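Local coordinates for protein PATF (Prochloron didemni, PDB 4BG2) that probably acts as a prenyltransferase-family protein in the biosynthesis of patellamides, cyanobactin natural products, at residues Thr258-Phe269 and Ser291-Tyr300. Numbering follows the deposited sequence. Where two conformers were deposited one is given.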
loop_
_atom_site.group_PDB
_atom_site.type_symbol
_atom_site.label_atom_id
_atom_site.label_comp_id
_atom_site.label_asym_id
_atom_site.label_seq_id
_atom_site.Cartn_x
_atom_site.Cartn_y
_atom_site.Cartn_z
ATOM N N THR A 258 -5.202 20.477 -1.558
ATOM C CA THR A 258 -5.108 21.379 -0.411
ATOM C C THR A 258 -5.362 20.568 0.843
ATOM O O THR A 258 -6.351 19.836 0.927
ATOM C CB THR A 258 -6.161 22.506 -0.513
ATOM O OG1 THR A 258 -6.015 23.162 -1.773
ATOM C CG2 THR A 258 -6.013 23.521 0.610
ATOM N N PHE A 259 -4.468 20.681 1.818
ATOM C CA PHE A 259 -4.504 19.825 2.990
ATOM C C PHE A 259 -4.983 20.583 4.212
ATOM O O PHE A 259 -4.821 21.810 4.298
ATOM C CB PHE A 259 -3.106 19.283 3.305
ATOM C CG PHE A 259 -2.456 18.523 2.172
ATOM C CD1 PHE A 259 -2.875 17.246 1.842
ATOM C CD2 PHE A 259 -1.391 19.076 1.461
ATOM C CE1 PHE A 259 -2.262 16.540 0.814
ATOM C CE2 PHE A 259 -0.772 18.371 0.435
ATOM C CZ PHE A 259 -1.209 17.101 0.113
ATOM N N ASN A 260 -5.545 19.845 5.170
ATOM C CA ASN A 260 -5.692 20.363 6.514
ATOM C C ASN A 260 -4.290 20.533 7.118
ATOM O O ASN A 260 -3.295 20.283 6.451
ATOM C CB ASN A 260 -6.613 19.474 7.358
ATOM C CG ASN A 260 -6.015 18.103 7.654
ATOM O OD1 ASN A 260 -4.888 17.804 7.270
ATOM N ND2 ASN A 260 -6.759 17.291 8.397
ATOM N N SER A 261 -4.208 20.984 8.356
ATOM C CA SER A 261 -2.918 21.306 8.956
ATOM C C SER A 261 -1.970 20.097 9.048
ATOM O O SER A 261 -0.769 20.198 8.760
ATOM C CB SER A 261 -3.155 21.879 10.340
ATOM O OG SER A 261 -1.947 21.927 11.060
ATOM N N LEU A 262 -2.511 18.960 9.448
ATOM C CA LEU A 262 -1.716 17.734 9.510
ATOM C C LEU A 262 -1.123 17.323 8.159
ATOM O O LEU A 262 -0.009 16.810 8.108
ATOM C CB LEU A 262 -2.540 16.599 10.103
ATOM C CG LEU A 262 -2.691 16.585 11.625
ATOM C CD1 LEU A 262 -3.564 15.418 12.046
ATOM C CD2 LEU A 262 -1.327 16.530 12.304
ATOM N N GLY A 263 -1.861 17.542 7.069
ATOM C CA GLY A 263 -1.361 17.232 5.727
ATOM C C GLY A 263 -0.198 18.142 5.341
ATOM O O GLY A 263 0.754 17.710 4.688
ATOM N N ASP A 264 -0.285 19.402 5.746
ATOM C CA ASP A 264 0.811 20.348 5.531
ATOM C C ASP A 264 2.057 19.917 6.295
ATOM O O ASP A 264 3.168 20.027 5.785
ATOM C CB ASP A 264 0.397 21.749 5.965
ATOM C CG ASP A 264 -0.679 22.344 5.066
ATOM O OD1 ASP A 264 -0.843 21.854 3.927
ATOM O OD2 ASP A 264 -1.353 23.316 5.490
ATOM N N LYS A 265 1.878 19.419 7.513
ATOM C CA LYS A 265 3.010 18.909 8.284
ATOM C C LYS A 265 3.672 17.718 7.593
ATOM O O LYS A 265 4.906 17.653 7.488
ATOM C CB LYS A 265 2.580 18.514 9.685
ATOM C CG LYS A 265 3.616 17.665 10.415
ATOM C CD LYS A 265 3.232 17.474 11.870
ATOM C CE LYS A 265 4.220 16.570 12.583
ATOM N NZ LYS A 265 4.106 16.802 14.048
ATOM N N ILE A 266 2.861 16.776 7.112
ATOM C CA ILE A 266 3.407 15.629 6.392
ATOM C C ILE A 266 4.113 16.104 5.130
ATOM O O ILE A 266 5.196 15.607 4.789
ATOM C CB ILE A 266 2.324 14.592 6.004
ATOM C CG1 ILE A 266 1.657 14.012 7.245
ATOM C CG2 ILE A 266 2.925 13.460 5.178
ATOM C CD1 ILE A 266 0.251 13.500 6.994
ATOM N N TYR A 267 3.501 17.066 4.439
ATOM C CA TYR A 267 4.071 17.575 3.205
ATOM C C TYR A 267 5.435 18.208 3.423
ATOM O O TYR A 267 6.379 17.937 2.688
ATOM C CB TYR A 267 3.131 18.598 2.567
ATOM C CG TYR A 267 3.747 19.243 1.365
ATOM C CD1 TYR A 267 3.938 18.517 0.194
ATOM C CD2 TYR A 267 4.169 20.559 1.403
ATOM C CE1 TYR A 267 4.514 19.103 -0.918
ATOM C CE2 TYR A 267 4.759 21.152 0.300
ATOM C CZ TYR A 267 4.924 20.415 -0.854
ATOM O OH TYR A 267 5.490 20.981 -1.956
ATOM N N ASN A 268 5.519 19.054 4.440
ATOM C CA ASN A 268 6.769 19.729 4.822
ATOM C C ASN A 268 7.843 18.746 5.210
ATOM O O ASN A 268 9.004 18.874 4.810
ATOM C CB ASN A 268 6.510 20.652 6.006
ATOM C CG ASN A 268 5.711 21.876 5.622
ATOM O OD1 ASN A 268 5.652 22.267 4.459
ATOM N ND2 ASN A 268 5.094 22.482 6.605
ATOM N N PHE A 269 7.451 17.751 6.000
ATOM C CA PHE A 269 8.395 16.718 6.383
ATOM C C PHE A 269 8.969 16.045 5.137
ATOM O O PHE A 269 10.180 15.865 5.029
ATOM C CB PHE A 269 7.736 15.694 7.291
ATOM C CG PHE A 269 8.555 14.457 7.470
ATOM C CD1 PHE A 269 9.624 14.440 8.352
ATOM C CD2 PHE A 269 8.286 13.323 6.719
ATOM C CE1 PHE A 269 10.395 13.305 8.504
ATOM C CE2 PHE A 269 9.056 12.184 6.868
ATOM C CZ PHE A 269 10.105 12.173 7.765
ATOM N N SER A 291 -13.217 21.503 0.216
ATOM C CA SER A 291 -12.241 22.587 0.012
ATOM C C SER A 291 -10.841 22.204 0.531
ATOM O O SER A 291 -9.806 22.671 0.029
ATOM C CB SER A 291 -12.720 23.887 0.682
ATOM O OG SER A 291 -12.694 23.793 2.101
ATOM N N ARG A 292 -10.816 21.338 1.534
ATOM C CA ARG A 292 -9.586 20.950 2.175
ATOM C C ARG A 292 -9.663 19.468 2.521
ATOM O O ARG A 292 -10.723 18.984 2.948
ATOM C CB ARG A 292 -9.466 21.817 3.422
ATOM C CG ARG A 292 -8.107 21.872 4.077
ATOM C CD ARG A 292 -8.152 22.869 5.230
ATOM N NE ARG A 292 -8.142 24.239 4.711
ATOM C CZ ARG A 292 -7.060 24.884 4.266
ATOM N NH1 ARG A 292 -5.862 24.304 4.272
ATOM N NH2 ARG A 292 -7.177 26.125 3.800
ATOM N N LEU A 293 -8.557 18.746 2.317
ATOM C CA LEU A 293 -8.514 17.335 2.650
ATOM C C LEU A 293 -8.375 17.173 4.155
ATOM O O LEU A 293 -7.416 17.653 4.742
ATOM C CB LEU A 293 -7.351 16.632 1.943
ATOM C CG LEU A 293 -7.435 16.520 0.423
ATOM C CD1 LEU A 293 -6.338 15.586 -0.069
ATOM C CD2 LEU A 293 -8.808 16.053 -0.037
ATOM N N GLU A 294 -9.359 16.506 4.757
ATOM C CA GLU A 294 -9.375 16.213 6.187
ATOM C C GLU A 294 -9.167 14.715 6.457
ATOM O O GLU A 294 -8.635 14.333 7.507
ATOM C CB GLU A 294 -10.710 16.670 6.788
ATOM C CG GLU A 294 -10.888 18.193 6.830
ATOM C CD GLU A 294 -10.269 18.887 8.062
ATOM O OE1 GLU A 294 -9.633 18.240 8.951
ATOM O OE2 GLU A 294 -10.400 20.124 8.142
ATOM N N ASN A 295 -9.619 13.883 5.518
ATOM C CA ASN A 295 -9.599 12.453 5.653
ATOM C C ASN A 295 -8.905 11.841 4.445
ATOM O O ASN A 295 -9.449 11.849 3.339
ATOM C CB ASN A 295 -11.017 11.925 5.783
ATOM C CG ASN A 295 -11.726 12.479 7.000
ATOM O OD1 ASN A 295 -11.368 12.157 8.125
ATOM N ND2 ASN A 295 -12.732 13.328 6.780
ATOM N N PHE A 296 -7.699 11.336 4.665
ATOM C CA PHE A 296 -6.846 10.876 3.577
ATOM C C PHE A 296 -5.647 10.147 4.134
ATOM O O PHE A 296 -5.372 10.208 5.323
ATOM C CB PHE A 296 -6.351 12.050 2.695
ATOM C CG PHE A 296 -5.510 13.044 3.432
ATOM C CD1 PHE A 296 -6.109 14.040 4.200
ATOM C CD2 PHE A 296 -4.126 12.982 3.375
ATOM C CE1 PHE A 296 -5.335 14.947 4.899
ATOM C CE2 PHE A 296 -3.349 13.876 4.093
ATOM C CZ PHE A 296 -3.958 14.875 4.834
ATOM N N CYS A 297 -4.937 9.473 3.245
ATOM C CA CYS A 297 -3.659 8.856 3.563
ATOM C C CYS A 297 -2.575 9.434 2.694
ATOM O O CYS A 297 -2.779 9.627 1.510
ATOM C CB CYS A 297 -3.728 7.360 3.300
ATOM S SG CYS A 297 -4.567 6.482 4.591
ATOM N N PHE A 298 -1.424 9.708 3.285
ATOM C CA PHE A 298 -0.285 10.285 2.588
ATOM C C PHE A 298 0.889 9.275 2.650
ATOM O O PHE A 298 1.387 8.958 3.716
ATOM C CB PHE A 298 0.052 11.580 3.305
ATOM C CG PHE A 298 0.946 12.519 2.532
ATOM C CD1 PHE A 298 2.117 12.081 1.943
ATOM C CD2 PHE A 298 0.632 13.868 2.465
ATOM C CE1 PHE A 298 2.950 12.965 1.251
ATOM C CE2 PHE A 298 1.463 14.762 1.797
ATOM C CZ PHE A 298 2.620 14.309 1.176
ATOM N N TYR A 299 1.343 8.833 1.488
ATOM C CA TYR A 299 2.369 7.801 1.350
ATOM C C TYR A 299 3.613 8.461 0.789
ATOM O O TYR A 299 3.505 9.349 -0.037
ATOM C CB TYR A 299 1.879 6.736 0.357
ATOM C CG TYR A 299 0.785 5.856 0.871
ATOM C CD1 TYR A 299 -0.550 6.211 0.781
ATOM C CD2 TYR A 299 1.099 4.633 1.496
ATOM C CE1 TYR A 299 -1.560 5.362 1.277
ATOM C CE2 TYR A 299 0.109 3.797 1.983
ATOM C CZ TYR A 299 -1.202 4.155 1.875
ATOM O OH TYR A 299 -2.150 3.298 2.403
ATOM N N TYR A 300 4.784 8.036 1.238
ATOM C CA TYR A 300 6.028 8.378 0.584
ATOM C C TYR A 300 6.932 7.148 0.573
ATOM O O TYR A 300 6.895 6.338 1.508
ATOM C CB TYR A 300 6.693 9.596 1.246
ATOM C CG TYR A 300 7.149 9.397 2.661
ATOM C CD1 TYR A 300 6.287 9.596 3.721
ATOM C CD2 TYR A 300 8.455 9.045 2.938
ATOM C CE1 TYR A 300 6.716 9.433 5.027
ATOM C CE2 TYR A 300 8.893 8.893 4.238
ATOM C CZ TYR A 300 8.015 9.071 5.274
ATOM O OH TYR A 300 8.452 8.882 6.560
#
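Ile-266 lays its CG2 methyl over one face of the Phe-298 ring, 3.5 Å from the centroid, a CH-pi contact; with CG1 beside the backbone N, CG2 is left anti to it and drops from the helix onto the ring. Phe-269 turns its edge toward the face of Tyr-300 in an offset edge-to-face pair, CE2 3.6 Å from Tyr-300 CZ, while the Tyr-300 hydroxyl bonds to His-22. Phe-259 meets Phe-296 and Phe-298 obliquely, closing an aromatic cluster. Gly-263 CA rests 3.6 Å from Phe-296 CZ, at the ring edge, where a side chain would collide. The Arg-292 guanidinium carries Thr-258 CG2 over one face and Phe-259 O at its edge, NH1 bonding that oxygen at 2.7 Å.

Asn-260 is the N-cap of helix 261-272: OD1 accepts from Gly-263 N at 3.0 Å, and ND2 gives a nearly straight bond to Glu-294 OE1, 3.1 Å away, reaching it from above the carboxylate plane. An alanine here would remove both bonds, and is likely to leave the first helical turn uncapped and the Glu-294 carboxylate without its amide partner. Backbone bonds from Leu-293 N to Thr-258 O and from Asn-260 N to Leu-293 O form a single bridge just before the helix.

Beyond it helix 261-269 runs almost parallel to strand 295-300, their axes 3° apart, and packs on the outside of the barrel. Strands 48-57 and 276-284 flank strand 295-303, presenting Val-56 to Ile-266 and Ile-281 to Phe-259 and Phe-298.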